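Local coordinates for GphF Dehydratase 1 (Archangium violaceum, PDB 6MBF), which probably dehydrates polyketide intermediates and, in this synthase, takes part in shifting the resulting double bond, as a module's dehydratase domain, at residues P200-A205 with L264-M269. Numbering follows the deposited sequence. Where two conformers were deposited one is given.
Sequences PALLDA and LRLFDM
Methyl carbon CD2 of L266 carries the contact between segments 264-269 and 200-205, and it meets two leucines there. L202 CD2 lies 4.0 Å from L266 CD2, and L203 CD1 lies 4.3 Å from that same methyl. Both separations are ordinary van der Waals distances, and no hydrogen bond crosses between the segments. The backbones stand well apart, L203 CA to L266 CA being 9.1 Å, so the gap is spanned by side chains alone. CB of L266 points at the helix, whereas the two helical leucines leave their backbone at a slant and reach the strand through their terminal methyls. In L202 the branch carbon is swung anti to the backbone N (chi1 -171°), and with chi2 at 150° CD2 ends against L266 CD2; the two side chains run past one another, pointing opposite ways. The helix packed into the curve of antiparallel strands is consistent with the hot-dog fold, the clan of polyketide synthase dehydratases. Neighbours thicken the layer: V242 and V244 of strand 241-248 touch L202 and L266 respectively, while V52 and L55 of helix 52-65 pack on L203. Contact thins quickly along the strand: L264 also directs its CB at the helix, yet its side chain stops short of contact with segment 200-205. R265 and D268, both partly exposed, do not join this apolar cluster. In the conformer given, R265 NH1 instead donates to L264 O at 2.9 Å, nearly straight at 168° but from above the carbonyl plane, and also forms a salt bridge with D278; D268 pairs with R272.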
ATOM      1  N   PRO A 200      -2.027  -2.239   5.773  1.00 13.70           N
ATOM      2  CA  PRO A 200      -2.257  -2.228   4.316  1.00 15.80           C
ATOM      3  C   PRO A 200      -3.699  -1.966   3.934  1.00 12.94           C
ATOM      4  O   PRO A 200      -3.944  -1.289   2.928  1.00 15.69           O
ATOM      5  CB  PRO A 200      -1.797  -3.627   3.889  1.00 14.90           C
ATOM      6  CG  PRO A 200      -0.723  -3.972   4.893  1.00 20.88           C
ATOM      7  CD  PRO A 200      -1.183  -3.373   6.194  1.00 15.43           C
ATOM      8  N   ALA A 201      -4.661  -2.473   4.713  1.00 15.21           N
ATOM      9  CA  ALA A 201      -6.067  -2.244   4.386  1.00 17.16           C
ATOM     10  C   ALA A 201      -6.413  -0.765   4.452  1.00 15.91           C
ATOM     11  O   ALA A 201      -7.220  -0.270   3.654  1.00 16.82           O
ATOM     12  CB  ALA A 201      -6.971  -3.037   5.331  1.00 13.52           C
ATOM     13  N   LEU A 202      -5.832  -0.045   5.416  1.00 14.39           N
ATOM     14  CA  LEU A 202      -6.120   1.379   5.537  1.00 13.39           C
ATOM     15  C   LEU A 202      -5.500   2.170   4.386  1.00 14.32           C
ATOM     16  O   LEU A 202      -6.164   3.005   3.765  1.00 13.97           O
ATOM     17  CB  LEU A 202      -5.634   1.892   6.895  1.00 13.19           C
ATOM     18  CG  LEU A 202      -6.050   3.320   7.276  1.00 16.91           C
ATOM     19  CD1 LEU A 202      -6.179   3.439   8.775  1.00 21.75           C
ATOM     20  CD2 LEU A 202      -5.034   4.328   6.774  1.00 27.24           C
ATOM     21  N   LEU A 203      -4.226   1.922   4.075  1.00 13.49           N
ATOM     22  CA  LEU A 203      -3.619   2.661   2.972  1.00 14.74           C
ATOM     23  C   LEU A 203      -4.260   2.293   1.637  1.00 14.16           C
ATOM     24  O   LEU A 203      -4.489   3.173   0.803  1.00 13.25           O
ATOM     25  CB  LEU A 203      -2.108   2.433   2.943  1.00 15.16           C
ATOM     26  CG  LEU A 203      -1.377   3.300   1.918  1.00 13.37           C
ATOM     27  CD1 LEU A 203      -1.594   4.791   2.193  1.00 13.62           C
ATOM     28  CD2 LEU A 203       0.120   2.948   1.889  1.00 14.65           C
ATOM     29  N   ASP A 204      -4.598   1.013   1.432  1.00 12.84           N
ATOM     30  CA  ASP A 204      -5.336   0.636   0.226  1.00 14.48           C
ATOM     31  C   ASP A 204      -6.654   1.393   0.116  1.00 15.37           C
ATOM     32  O   ASP A 204      -7.039   1.812  -0.982  1.00 12.77           O
ATOM     33  CB  ASP A 204      -5.600  -0.868   0.197  1.00 14.70           C
ATOM     34  CG  ASP A 204      -6.542  -1.260  -0.927  1.00 16.77           C
ATOM     35  OD1 ASP A 204      -6.100  -1.287  -2.095  1.00 15.14           O
ATOM     36  OD2 ASP A 204      -7.728  -1.527  -0.633  1.00 15.91           O
ATOM     37  N   ALA A 205      -7.366   1.564   1.233  1.00 12.91           N
ATOM     38  CA  ALA A 205      -8.608   2.334   1.201  1.00 15.79           C
ATOM     39  C   ALA A 205      -8.359   3.769   0.735  1.00 15.32           C
ATOM     40  O   ALA A 205      -9.140   4.321  -0.050  1.00 14.70           O
ATOM     41  CB  ALA A 205      -9.269   2.319   2.582  1.00 14.67           C
ATOM     42  N   LEU A 264      -1.247  12.345  -1.690  1.00 12.19           N
ATOM     43  CA  LEU A 264      -2.211  12.119  -0.623  1.00 13.43           C
ATOM     44  C   LEU A 264      -1.635  12.569   0.708  1.00 16.18           C
ATOM     45  O   LEU A 264      -0.422  12.523   0.929  1.00 16.19           O
ATOM     46  CB  LEU A 264      -2.626  10.642  -0.512  1.00 14.68           C
ATOM     47  CG  LEU A 264      -3.261   9.968  -1.726  1.00 12.12           C
ATOM     48  CD1 LEU A 264      -2.204   9.367  -2.626  1.00 14.62           C
ATOM     49  CD2 LEU A 264      -4.218   8.877  -1.245  1.00 14.77           C
ATOM     50  N   ARG A 265      -2.524  13.022   1.589  0.53 13.71           N
ATOM     51  CA  ARG A 265      -2.187  13.395   2.956  0.53 14.91           C
ATOM     52  C   ARG A 265      -3.210  12.749   3.874  0.53 17.94           C
ATOM     53  O   ARG A 265      -4.418  12.919   3.676  0.53 17.25           O
ATOM     54  CB  ARG A 265      -2.185  14.920   3.132  0.53 16.54           C
ATOM     55  CG  ARG A 265      -1.218  15.650   2.198  0.53 22.43           C
ATOM     56  CD  ARG A 265       0.205  15.232   2.484  0.53 17.82           C
ATOM     57  NE  ARG A 265       1.202  16.039   1.782  0.53 19.92           N
ATOM     58  CZ  ARG A 265       1.855  15.659   0.687  0.53 17.92           C
ATOM     59  NH1 ARG A 265       1.619  14.476   0.129  0.53 10.59           N
ATOM     60  NH2 ARG A 265       2.760  16.472   0.152  0.53 19.94           N
ATOM     61  N   LEU A 266      -2.730  11.986   4.853  1.00 14.63           N
ATOM     62  CA  LEU A 266      -3.589  11.288   5.802  1.00 13.01           C
ATOM     63  C   LEU A 266      -3.551  12.012   7.145  1.00 14.20           C
ATOM     64  O   LEU A 266      -2.470  12.317   7.657  1.00 15.07           O
ATOM     65  CB  LEU A 266      -3.141   9.831   5.976  1.00 11.84           C
ATOM     66  CG  LEU A 266      -3.409   8.807   4.856  1.00 13.97           C
ATOM     67  CD1 LEU A 266      -2.735   9.176   3.542  1.00 16.10           C
ATOM     68  CD2 LEU A 266      -2.939   7.441   5.315  1.00 16.04           C
ATOM     69  N   PHE A 267      -4.727  12.255   7.727  1.00 15.31           N
ATOM     70  CA  PHE A 267      -4.854  12.963   8.995  1.00 14.38           C
ATOM     71  C   PHE A 267      -5.625  12.114   9.992  1.00 16.27           C
ATOM     72  O   PHE A 267      -6.547  11.385   9.614  1.00 15.92           O
ATOM     73  CB  PHE A 267      -5.580  14.304   8.817  1.00 16.48           C
ATOM     74  CG  PHE A 267      -4.904  15.237   7.859  1.00 16.54           C
ATOM     75  CD1 PHE A 267      -4.011  16.201   8.313  1.00 19.60           C
ATOM     76  CD2 PHE A 267      -5.162  15.147   6.500  1.00 16.55           C
ATOM     77  CE1 PHE A 267      -3.382  17.058   7.421  1.00 19.24           C
ATOM     78  CE2 PHE A 267      -4.537  15.998   5.609  1.00 19.83           C
ATOM     79  CZ  PHE A 267      -3.651  16.953   6.066  1.00 19.97           C
ATOM     80  N   ASP A 268      -5.265  12.207  11.274  1.00 15.12           N
ATOM     81  CA  ASP A 268      -6.105  11.539  12.259  1.00 14.02           C
ATOM     82  C   ASP A 268      -7.391  12.345  12.448  1.00 15.97           C
ATOM     83  O   ASP A 268      -7.591  13.397  11.831  1.00 19.20           O
ATOM     84  CB  ASP A 268      -5.339  11.297  13.565  1.00 16.84           C
ATOM     85  CG  ASP A 268      -4.959  12.575  14.313  1.00 19.10           C
ATOM     86  OD1 ASP A 268      -5.561  13.648  14.100  1.00 18.89           O
ATOM     87  OD2 ASP A 268      -4.028  12.486  15.147  1.00 19.86           O
ATOM     88  N   MET A 269      -8.294  11.828  13.285  1.00 18.37           N
ATOM     89  CA  MET A 269      -9.592  12.482  13.431  1.00 18.00           C
ATOM     90  C   MET A 269      -9.514  13.809  14.186  1.00 21.34           C
ATOM     91  O   MET A 269     -10.528  14.517  14.265  1.00 23.25           O
ATOM     92  CB  MET A 269     -10.580  11.526  14.102  1.00 24.01           C
ATOM     93  CG  MET A 269     -10.755  10.224  13.319  1.00 19.95           C
ATOM     94  SD  MET A 269     -11.213  10.479  11.584  1.00 22.67           S
ATOM     95  CE  MET A 269     -12.964  10.815  11.750  1.00 29.51           C
TER